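Local atomic coordinates of general Secretion Pathway Protein (Vibrio vulnificus, PDB entry 4G54), a protein that probably binds peptidoglycan in the periplasm as part of an EpsA–EpsB fusion protein serving the type II secretion system. Residues P131-R135 with T238-A242; R135-R139 with I190-L196; L138-G144 with T166-A170. One frame throughout, in Å; residues are numbered along the deposited sequence.

In the fold
All three contacts hang on one loop, which runs from strand 125-131 of the six-stranded antiparallel sheet to helix 145-158 of the helical part. Contact 1 lays the C-terminal tail beside its start, contact 2 pairs its middle with the entry to helix 193-202, and contact 3 joins its end to the segment leading into helix 170-182. Centres of contacts 1 and 2 are about 11 Å apart, those of 2 and 3 about 12 Å. Arg135, in the segments of both 1 and 2, touches only in contact 1; Leu138 and Arg139 serve 2 and 3. Ala242 CB of contact 1 packs on Leu138 CD2 at 3.8 Å and also reaches Met142, so the tail touches both others.

Contact 1. Residues P131-R135 with T238-A242; sequences PMPLR and TYPLA
The two loops come closest at Pro133 and Tyr239, whose CA atoms lie 5.4 Å apart, with neither backbone in a regular helix or strand. Next to this point two prolines meet: Pro133 CB is 3.9 Å from Pro240 CD, and the same ring carbon of Pro240 lies 3.4 Å from the carbonyl oxygen of Pro133. Leu134 adds its CD2 methyl, 3.8 Å from Pro240 CG, the two side chains crossing at about a right angle. Leucine and proline both continue onto helix 145-158, Leu134 against Ala146 and Leu150, Pro240 against Glu145.

This is the junction between two parts of the protein: the loop 131-135 has just left the antiparallel sheet of the peptidase C39-like part and is heading for the helical bundle that carries the peptidoglycan-binding family signature, while the C-terminal tail passes alongside it.

Beside the prolines, Tyr239 lies against Arg135. Its OH sits over the centre of one guanidinium face, 3.1 Å from Arg135 CZ, and the ring plane is turned 63° from the guanidinium. From above the plane, the hydroxyl is badly placed for all three guanidinium nitrogens, and they are occupied elsewhere. Arg135 NE bonds to Met132 O at 2.9 Å, nearly straight at 164° and in the carbonyl plane, NH1 goes to Ser56 OG and NH2 to Ile59 O. Together these bonds fix the rotation of the guanidinium. A bend at chi2 (-110°) carries CD and the guanidinium back to Met132 O. Nearer the backbone, Arg135 CG lies 3.7 Å from Tyr239 CE1. Two carbonyl oxygens also come near the tyrosine ring: Pro133 O, obliquely, 3.1 Å from Tyr239 CD1, and Met132 O at the ring edge.

Contact 2. Residues R135-R139 with I190-L196; sequences RETLR and IAGQRTL
Leu138 and Ala191 form a single antiparallel bridge, a hydrogen-bonded pair, just ahead of helix 193-202. Ala191 is also the centre of an inverse gamma turn, closed by a weak bond from Gly192 N to Ile190 O, and Gly192 then takes the N-cap position. The three helices packed here, 145-158, 170-182 and 193-202, are consistent with the helical fold of putative peptidoglycan-binding domains; the bridge ties the loop coming from the sheet to the turn that leads into the third.

Two backbone bonds make the bridge. Leu138 N reaches Ala191 O at 2.9 Å and 169°. The return bond, from Ala191 N to Leu138 O, is as short at 2.9 Å but more bent, 140° at the hydrogen. Ala191 O takes a further CA-H...O contact from Thr137 CA, 3.4 Å away. A methyl also meets a carbonyl: Leu196 CD1 is 3.3 Å from Glu136 O.

Among the apolar contacts, Leu138 CB meets Ala191 CB at 4.1 Å, and Leu196 CD1 packs more loosely on Leu138 CG; Leu138, Ala191 and Leu196 all lean on Leu150 of helix 145-158. Nearer the surface, Thr137 CG2 and Ile190 CG2 touch methyl to methyl at 3.7 Å.

Ile190 is also covered by Arg139. The arginine lies beside it, pointing the same way, and its bend at chi3 (72°) brings the guanidinium over, one face above Ile190 CG2 and NH1 at 3.8 Å from Ile190 CD1. At the other end of the bridge, Thr137 OG1 rests 3.6 Å from Gly192 CA.

Contact 3. Residues L138-G144 with T166-A170; sequences LRLGMHG and TQFNA
Phe168 N donates to Met142 O at 2.8 Å and 172°, the shortest bond between the two segments. With Gly144 N to Thr166 O, 2.9 Å, it brackets a single backbone bridge of His143 with Gln167. A type II beta turn from Arg139 to Met142 precedes the bridge; Gly141 holds its third position with a positive phi and sends its own N to Phe168 O at 2.9 Å. The two segments lead into neighbouring helices of the putative peptidoglycan-binding domain: Gly144 is the N-cap of helix 145-158, and Asn169 caps helix 170-182 with OD1 on Leu172 N.

Phe168 carries the packing. With CG anti to the backbone N (chi1 -168°), its ring slides beneath the turn, so that Arg139 C lies over the centre of one face, 3.5 Å above the plane, and Leu140 N is offset toward the rim. Leu138 O approaches Phe168 CE2 obliquely at 3.4 Å. Ile147, Leu150, Met173 and Val176 of the two helices also touch this buried side chain.

From the turn itself, Leu140 brings its CD1 methyl to 3.5 Å from Asn169 C. At the bridge, His143 and Gln167 run side by side, imidazole and amide planes only 19° apart, with Gln167 NE2 3.5 Å from His143 CB.

Contact 1. Residues P131-R135 with T238-A242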
loop_
_atom_site.group_PDB
_atom_site.type_symbol
_atom_site.label_atom_id
_atom_site.label_comp_id
_atom_site.label_asym_id
_atom_site.label_seq_id
_atom_site.Cartn_x
_atom_site.Cartn_y
_atom_site.Cartn_z
ATOM N N PRO A 131 -3.925 -3.099 0.314
ATOM C CA PRO A 131 -4.904 -4.196 0.531
ATOM C C PRO A 131 -4.840 -4.788 1.941
ATOM O O PRO A 131 -3.737 -5.101 2.482
ATOM C CB PRO A 131 -4.435 -5.251 -0.528
ATOM C CG PRO A 131 -2.963 -4.989 -0.726
ATOM C CD PRO A 131 -2.821 -3.462 -0.563
ATOM N N MET A 132 -5.998 -4.985 2.548
ATOM C CA MET A 132 -6.028 -5.578 3.918
ATOM C C MET A 132 -7.191 -6.522 3.961
ATOM O O MET A 132 -8.194 -6.252 4.581
ATOM C CB MET A 132 -6.097 -4.454 4.983
ATOM C CG MET A 132 -5.921 -5.180 6.340
ATOM S SD MET A 132 -5.760 -3.789 7.545
ATOM C CE MET A 132 -5.627 -4.832 8.946
ATOM N N PRO A 133 -7.058 -7.714 3.373
ATOM C CA PRO A 133 -8.131 -8.707 3.409
ATOM C C PRO A 133 -8.381 -9.356 4.754
ATOM O O PRO A 133 -9.482 -9.906 4.949
ATOM C CB PRO A 133 -7.646 -9.751 2.429
ATOM C CG PRO A 133 -6.122 -9.724 2.476
ATOM C CD PRO A 133 -5.964 -8.167 2.518
ATOM N N LEU A 134 -7.400 -9.247 5.683
ATOM C CA LEU A 134 -7.534 -9.916 6.986
ATOM C C LEU A 134 -7.774 -8.895 8.068
ATOM O O LEU A 134 -6.875 -8.074 8.385
ATOM C CB LEU A 134 -6.311 -10.773 7.349
ATOM C CG LEU A 134 -5.906 -11.730 6.242
ATOM C CD1 LEU A 134 -4.667 -12.637 6.756
ATOM C CD2 LEU A 134 -7.119 -12.698 5.974
ATOM N N ARG A 135 -9.000 -8.846 8.547
ATOM C CA ARG A 135 -9.383 -7.740 9.447
ATOM C C ARG A 135 -9.927 -8.281 10.744
ATOM O O ARG A 135 -10.475 -7.486 11.531
ATOM C CB ARG A 135 -10.536 -6.915 8.816
ATOM C CG ARG A 135 -10.121 -6.311 7.449
ATOM C CD ARG A 135 -9.961 -4.900 7.502
ATOM N NE ARG A 135 -9.709 -4.350 6.157
ATOM C CZ ARG A 135 -10.226 -3.233 5.725
ATOM N NH1 ARG A 135 -11.069 -2.548 6.521
ATOM N NH2 ARG A 135 -9.863 -2.763 4.491
ATOM N N THR A 238 -15.050 -8.792 -1.152
ATOM C CA THR A 238 -15.407 -9.808 -0.189
ATOM C C THR A 238 -14.066 -10.112 0.519
ATOM O O THR A 238 -12.973 -9.940 -0.090
ATOM C CB THR A 238 -15.972 -11.120 -0.865
ATOM O OG1 THR A 238 -14.953 -11.553 -1.736
ATOM C CG2 THR A 238 -17.209 -10.807 -1.651
ATOM N N TYR A 239 -14.209 -10.500 1.785
ATOM C CA TYR A 239 -13.061 -10.874 2.662
ATOM C C TYR A 239 -13.017 -12.403 2.761
ATOM O O TYR A 239 -14.089 -13.030 2.817
ATOM C CB TYR A 239 -13.366 -10.338 4.081
ATOM C CG TYR A 239 -13.242 -8.859 4.220
ATOM C CD1 TYR A 239 -11.986 -8.234 4.094
ATOM C CD2 TYR A 239 -14.382 -8.062 4.528
ATOM C CE1 TYR A 239 -11.820 -6.856 4.245
ATOM C CE2 TYR A 239 -14.225 -6.613 4.688
ATOM C CZ TYR A 239 -12.921 -6.030 4.523
ATOM O OH TYR A 239 -12.714 -4.631 4.601
ATOM N N PRO A 240 -11.839 -13.006 2.935
ATOM C CA PRO A 240 -11.764 -14.483 3.130
ATOM C C PRO A 240 -12.236 -14.857 4.513
ATOM O O PRO A 240 -11.919 -14.085 5.492
ATOM C CB PRO A 240 -10.298 -14.826 2.932
ATOM C CG PRO A 240 -9.546 -13.521 3.163
ATOM C CD PRO A 240 -10.514 -12.362 2.849
ATOM N N LEU A 241 -12.929 -15.989 4.653
ATOM C CA LEU A 241 -13.388 -16.220 6.041
ATOM C C LEU A 241 -12.500 -17.164 6.759
ATOM O O LEU A 241 -11.734 -17.903 6.161
ATOM C CB LEU A 241 -14.798 -16.730 6.139
ATOM C CG LEU A 241 -15.821 -15.673 5.741
ATOM C CD1 LEU A 241 -16.980 -16.547 5.267
ATOM C CD2 LEU A 241 -16.205 -14.668 6.845
ATOM N N ALA A 242 -12.575 -17.127 8.086
ATOM C CA ALA A 242 -12.135 -18.229 8.863
ATOM C C ALA A 242 -13.131 -18.590 9.948
ATOM O O ALA A 242 -13.981 -17.761 10.363
ATOM C CB ALA A 242 -10.728 -18.082 9.473
#

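Contact 2. Residues R135-R139 with I190-L196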
loop_
_atom_site.group_PDB
_atom_site.type_symbol
_atom_site.label_atom_id
_atom_site.label_comp_id
_atom_site.label_asym_id
_atom_site.label_seq_id
_atom_site.Cartn_x
_atom_site.Cartn_y
_atom_site.Cartn_z
ATOM N N ARG A 135 -9.000 -8.846 8.547
ATOM C CA ARG A 135 -9.383 -7.740 9.447
ATOM C C ARG A 135 -9.927 -8.281 10.744
ATOM O O ARG A 135 -10.475 -7.486 11.531
ATOM C CB ARG A 135 -10.536 -6.915 8.816
ATOM C CG ARG A 135 -10.121 -6.311 7.449
ATOM C CD ARG A 135 -9.961 -4.900 7.502
ATOM N NE ARG A 135 -9.709 -4.350 6.157
ATOM C CZ ARG A 135 -10.226 -3.233 5.725
ATOM N NH1 ARG A 135 -11.069 -2.548 6.521
ATOM N NH2 ARG A 135 -9.863 -2.763 4.491
ATOM N N GLU A 136 -9.813 -9.600 10.954
ATOM C CA GLU A 136 -10.230 -10.221 12.223
ATOM C C GLU A 136 -9.143 -11.127 12.798
ATOM O O GLU A 136 -8.322 -11.714 12.034
ATOM C CB GLU A 136 -11.474 -11.096 11.987
ATOM C CG GLU A 136 -12.591 -10.186 11.577
ATOM C CD GLU A 136 -13.897 -10.912 11.263
ATOM O OE1 GLU A 136 -14.328 -11.801 12.020
ATOM O OE2 GLU A 136 -14.599 -10.448 10.315
ATOM N N THR A 137 -9.138 -11.273 14.128
ATOM C CA THR A 137 -8.070 -12.051 14.703
ATOM C C THR A 137 -8.098 -13.507 14.314
ATOM O O THR A 137 -9.174 -14.136 14.358
ATOM C CB THR A 137 -8.181 -11.893 16.243
ATOM O OG1 THR A 137 -7.932 -10.498 16.521
ATOM C CG2 THR A 137 -7.183 -12.748 16.964
ATOM N N LEU A 138 -6.892 -13.990 13.956
ATOM C CA LEU A 138 -6.741 -15.422 13.608
ATOM C C LEU A 138 -5.863 -16.103 14.681
ATOM O O LEU A 138 -4.831 -15.536 15.092
ATOM C CB LEU A 138 -6.089 -15.516 12.217
ATOM C CG LEU A 138 -6.966 -14.770 11.139
ATOM C CD1 LEU A 138 -6.142 -14.886 9.921
ATOM C CD2 LEU A 138 -8.341 -15.432 10.835
ATOM N N ARG A 139 -6.236 -17.303 15.123
ATOM C CA ARG A 139 -5.498 -17.979 16.168
ATOM C C ARG A 139 -5.544 -19.467 15.942
ATOM O O ARG A 139 -6.366 -19.992 15.148
ATOM C CB ARG A 139 -5.993 -17.623 17.542
ATOM C CG ARG A 139 -7.377 -18.185 17.767
ATOM C CD ARG A 139 -8.054 -17.817 19.106
ATOM N NE ARG A 139 -8.468 -16.404 19.136
ATOM C CZ ARG A 139 -7.930 -15.489 19.940
ATOM N NH1 ARG A 139 -6.850 -15.778 20.715
ATOM N NH2 ARG A 139 -8.421 -14.240 19.906
ATOM N N ILE A 190 -0.450 -15.207 18.221
ATOM C CA ILE A 190 -1.855 -14.935 17.796
ATOM C C ILE A 190 -1.793 -13.819 16.725
ATOM O O ILE A 190 -1.146 -12.744 16.945
ATOM C CB ILE A 190 -2.656 -14.419 18.947
ATOM C CG1 ILE A 190 -2.798 -15.592 19.885
ATOM C CG2 ILE A 190 -4.075 -13.960 18.494
ATOM C CD1 ILE A 190 -3.180 -15.219 21.376
ATOM N N ALA A 191 -2.425 -14.018 15.536
ATOM C CA ALA A 191 -2.374 -12.983 14.528
ATOM C C ALA A 191 -3.555 -12.009 14.760
ATOM O O ALA A 191 -4.658 -12.115 14.214
ATOM C CB ALA A 191 -2.489 -13.655 13.081
ATOM N N GLY A 192 -3.316 -11.097 15.716
ATOM C CA GLY A 192 -4.340 -10.105 16.131
ATOM C C GLY A 192 -4.136 -8.785 15.418
ATOM O O GLY A 192 -3.471 -8.732 14.391
ATOM N N GLN A 193 -4.763 -7.709 15.924
ATOM C CA GLN A 193 -4.763 -6.491 15.171
ATOM C C GLN A 193 -3.346 -5.989 14.910
ATOM O O GLN A 193 -3.128 -5.614 13.738
ATOM C CB GLN A 193 -5.503 -5.490 16.091
ATOM C CG GLN A 193 -5.700 -4.108 15.383
ATOM C CD GLN A 193 -4.463 -3.180 15.466
ATOM O OE1 GLN A 193 -4.103 -2.459 14.471
ATOM N NE2 GLN A 193 -3.824 -3.209 16.585
ATOM N N ARG A 194 -2.473 -5.908 15.929
ATOM C CA ARG A 194 -1.178 -5.222 15.666
ATOM C C ARG A 194 -0.363 -6.074 14.621
ATOM O O ARG A 194 0.250 -5.505 13.711
ATOM C CB ARG A 194 -0.408 -5.083 16.937
ATOM C CG ARG A 194 0.787 -4.174 16.672
ATOM C CD ARG A 194 1.641 -4.153 17.951
ATOM N NE ARG A 194 2.643 -3.070 17.718
ATOM C CZ ARG A 194 3.740 -2.878 18.457
ATOM N NH1 ARG A 194 4.549 -1.819 18.179
ATOM N NH2 ARG A 194 4.032 -3.653 19.456
ATOM N N THR A 195 -0.446 -7.402 14.756
ATOM C CA THR A 195 0.358 -8.308 13.939
ATOM C C THR A 195 -0.184 -8.303 12.509
ATOM O O THR A 195 0.606 -8.155 11.547
ATOM C CB THR A 195 0.231 -9.698 14.493
ATOM O OG1 THR A 195 0.803 -9.642 15.843
ATOM C CG2 THR A 195 1.018 -10.739 13.675
ATOM N N LEU A 196 -1.501 -8.453 12.341
ATOM C CA LEU A 196 -2.070 -8.435 10.935
ATOM C C LEU A 196 -1.983 -7.024 10.305
ATOM O O LEU A 196 -1.770 -6.954 9.065
ATOM C CB LEU A 196 -3.511 -8.897 10.968
ATOM C CG LEU A 196 -3.678 -10.431 11.237
ATOM C CD1 LEU A 196 -5.207 -10.782 11.346
ATOM C CD2 LEU A 196 -3.035 -11.288 10.104
#

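Contact 3. Residues L138-G144 with T166-A170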
loop_
_atom_site.group_PDB
_atom_site.type_symbol
_atom_site.label_atom_id
_atom_site.label_comp_id
_atom_site.label_asym_id
_atom_site.label_seq_id
_atom_site.Cartn_x
_atom_site.Cartn_y
_atom_site.Cartn_z
ATOM N N LEU A 138 -6.892 -13.990 13.956
ATOM C CA LEU A 138 -6.741 -15.422 13.608
ATOM C C LEU A 138 -5.863 -16.103 14.681
ATOM O O LEU A 138 -4.831 -15.536 15.092
ATOM C CB LEU A 138 -6.089 -15.516 12.217
ATOM C CG LEU A 138 -6.966 -14.770 11.139
ATOM C CD1 LEU A 138 -6.142 -14.886 9.921
ATOM C CD2 LEU A 138 -8.341 -15.432 10.835
ATOM N N ARG A 139 -6.236 -17.303 15.123
ATOM C CA ARG A 139 -5.498 -17.979 16.168
ATOM C C ARG A 139 -5.544 -19.467 15.942
ATOM O O ARG A 139 -6.366 -19.992 15.148
ATOM C CB ARG A 139 -5.993 -17.623 17.542
ATOM C CG ARG A 139 -7.377 -18.185 17.767
ATOM C CD ARG A 139 -8.054 -17.817 19.106
ATOM N NE ARG A 139 -8.468 -16.404 19.136
ATOM C CZ ARG A 139 -7.930 -15.489 19.940
ATOM N NH1 ARG A 139 -6.850 -15.778 20.715
ATOM N NH2 ARG A 139 -8.421 -14.240 19.906
ATOM N N LEU A 140 -4.638 -20.126 16.663
ATOM C CA LEU A 140 -4.538 -21.571 16.616
ATOM C C LEU A 140 -5.909 -22.233 16.694
ATOM O O LEU A 140 -6.684 -21.954 17.615
ATOM C CB LEU A 140 -3.706 -22.029 17.853
ATOM C CG LEU A 140 -3.407 -23.538 17.907
ATOM C CD1 LEU A 140 -2.277 -23.875 16.871
ATOM C CD2 LEU A 140 -2.909 -23.803 19.350
ATOM N N GLY A 141 -6.102 -23.167 15.777
ATOM C CA GLY A 141 -7.356 -23.962 15.734
ATOM C C GLY A 141 -8.310 -23.495 14.683
ATOM O O GLY A 141 -9.212 -24.232 14.258
ATOM N N MET A 142 -8.153 -22.273 14.234
ATOM C CA MET A 142 -9.056 -21.754 13.234
ATOM C C MET A 142 -8.693 -22.300 11.827
ATOM O O MET A 142 -7.579 -22.754 11.578
ATOM C CB MET A 142 -9.060 -20.195 13.186
ATOM C CG MET A 142 -9.655 -19.627 14.475
ATOM S SD MET A 142 -9.611 -17.808 14.495
ATOM C CE MET A 142 -10.881 -17.408 13.303
ATOM N N HIS A 143 -9.646 -22.244 10.903
ATOM C CA HIS A 143 -9.426 -22.769 9.558
ATOM C C HIS A 143 -10.220 -22.031 8.522
ATOM O O HIS A 143 -11.283 -21.473 8.859
ATOM C CB HIS A 143 -9.710 -24.274 9.502
ATOM C CG HIS A 143 -11.136 -24.608 9.711
ATOM N ND1 HIS A 143 -11.696 -24.703 10.975
ATOM C CD2 HIS A 143 -12.140 -24.799 8.832
ATOM C CE1 HIS A 143 -12.980 -25.011 10.856
ATOM N NE2 HIS A 143 -13.278 -25.052 9.570
ATOM N N GLY A 144 -9.748 -22.009 7.282
ATOM C CA GLY A 144 -10.488 -21.398 6.201
ATOM C C GLY A 144 -9.617 -20.643 5.250
ATOM O O GLY A 144 -8.385 -20.630 5.430
ATOM N N THR A 166 -4.709 -24.751 5.273
ATOM C CA THR A 166 -5.938 -24.099 5.527
ATOM C C THR A 166 -6.210 -24.054 7.001
ATOM O O THR A 166 -7.192 -23.452 7.442
ATOM C CB THR A 166 -7.080 -25.028 4.900
ATOM O OG1 THR A 166 -6.772 -25.137 3.512
ATOM C CG2 THR A 166 -8.428 -24.372 5.040
ATOM N N GLN A 167 -5.357 -24.679 7.783
ATOM C CA GLN A 167 -5.576 -24.809 9.250
ATOM C C GLN A 167 -4.500 -24.026 9.960
ATOM O O GLN A 167 -3.301 -24.158 9.656
ATOM C CB GLN A 167 -5.466 -26.287 9.720
ATOM C CG GLN A 167 -6.670 -27.081 9.320
ATOM C CD GLN A 167 -7.712 -27.082 10.471
ATOM O OE1 GLN A 167 -7.413 -26.612 11.605
ATOM N NE2 GLN A 167 -8.934 -27.617 10.190
ATOM N N PHE A 168 -4.900 -23.230 10.945
ATOM C CA PHE A 168 -3.920 -22.480 11.753
ATOM C C PHE A 168 -3.439 -23.525 12.769
ATOM O O PHE A 168 -4.030 -23.753 13.834
ATOM C CB PHE A 168 -4.622 -21.227 12.404
ATOM C CG PHE A 168 -3.654 -20.217 13.035
ATOM C CD1 PHE A 168 -2.572 -20.608 13.814
ATOM C CD2 PHE A 168 -3.931 -18.854 12.856
ATOM C CE1 PHE A 168 -1.734 -19.599 14.383
ATOM C CE2 PHE A 168 -3.101 -17.873 13.380
ATOM C CZ PHE A 168 -2.029 -18.208 14.222
ATOM N N ASN A 169 -2.278 -24.093 12.431
ATOM C CA ASN A 169 -1.694 -25.177 13.228
ATOM C C ASN A 169 -0.499 -24.756 14.046
ATOM O O ASN A 169 -0.143 -23.562 14.082
ATOM C CB ASN A 169 -1.398 -26.373 12.281
ATOM C CG ASN A 169 -0.459 -25.988 11.162
ATOM O OD1 ASN A 169 0.249 -24.993 11.245
ATOM N ND2 ASN A 169 -0.437 -26.808 10.092
ATOM N N ALA A 170 0.173 -25.678 14.712
ATOM C CA ALA A 170 1.272 -25.318 15.604
ATOM C C ALA A 170 2.401 -24.691 14.823
ATOM O O ALA A 170 3.044 -23.740 15.316
ATOM C CB ALA A 170 1.730 -26.591 16.410
#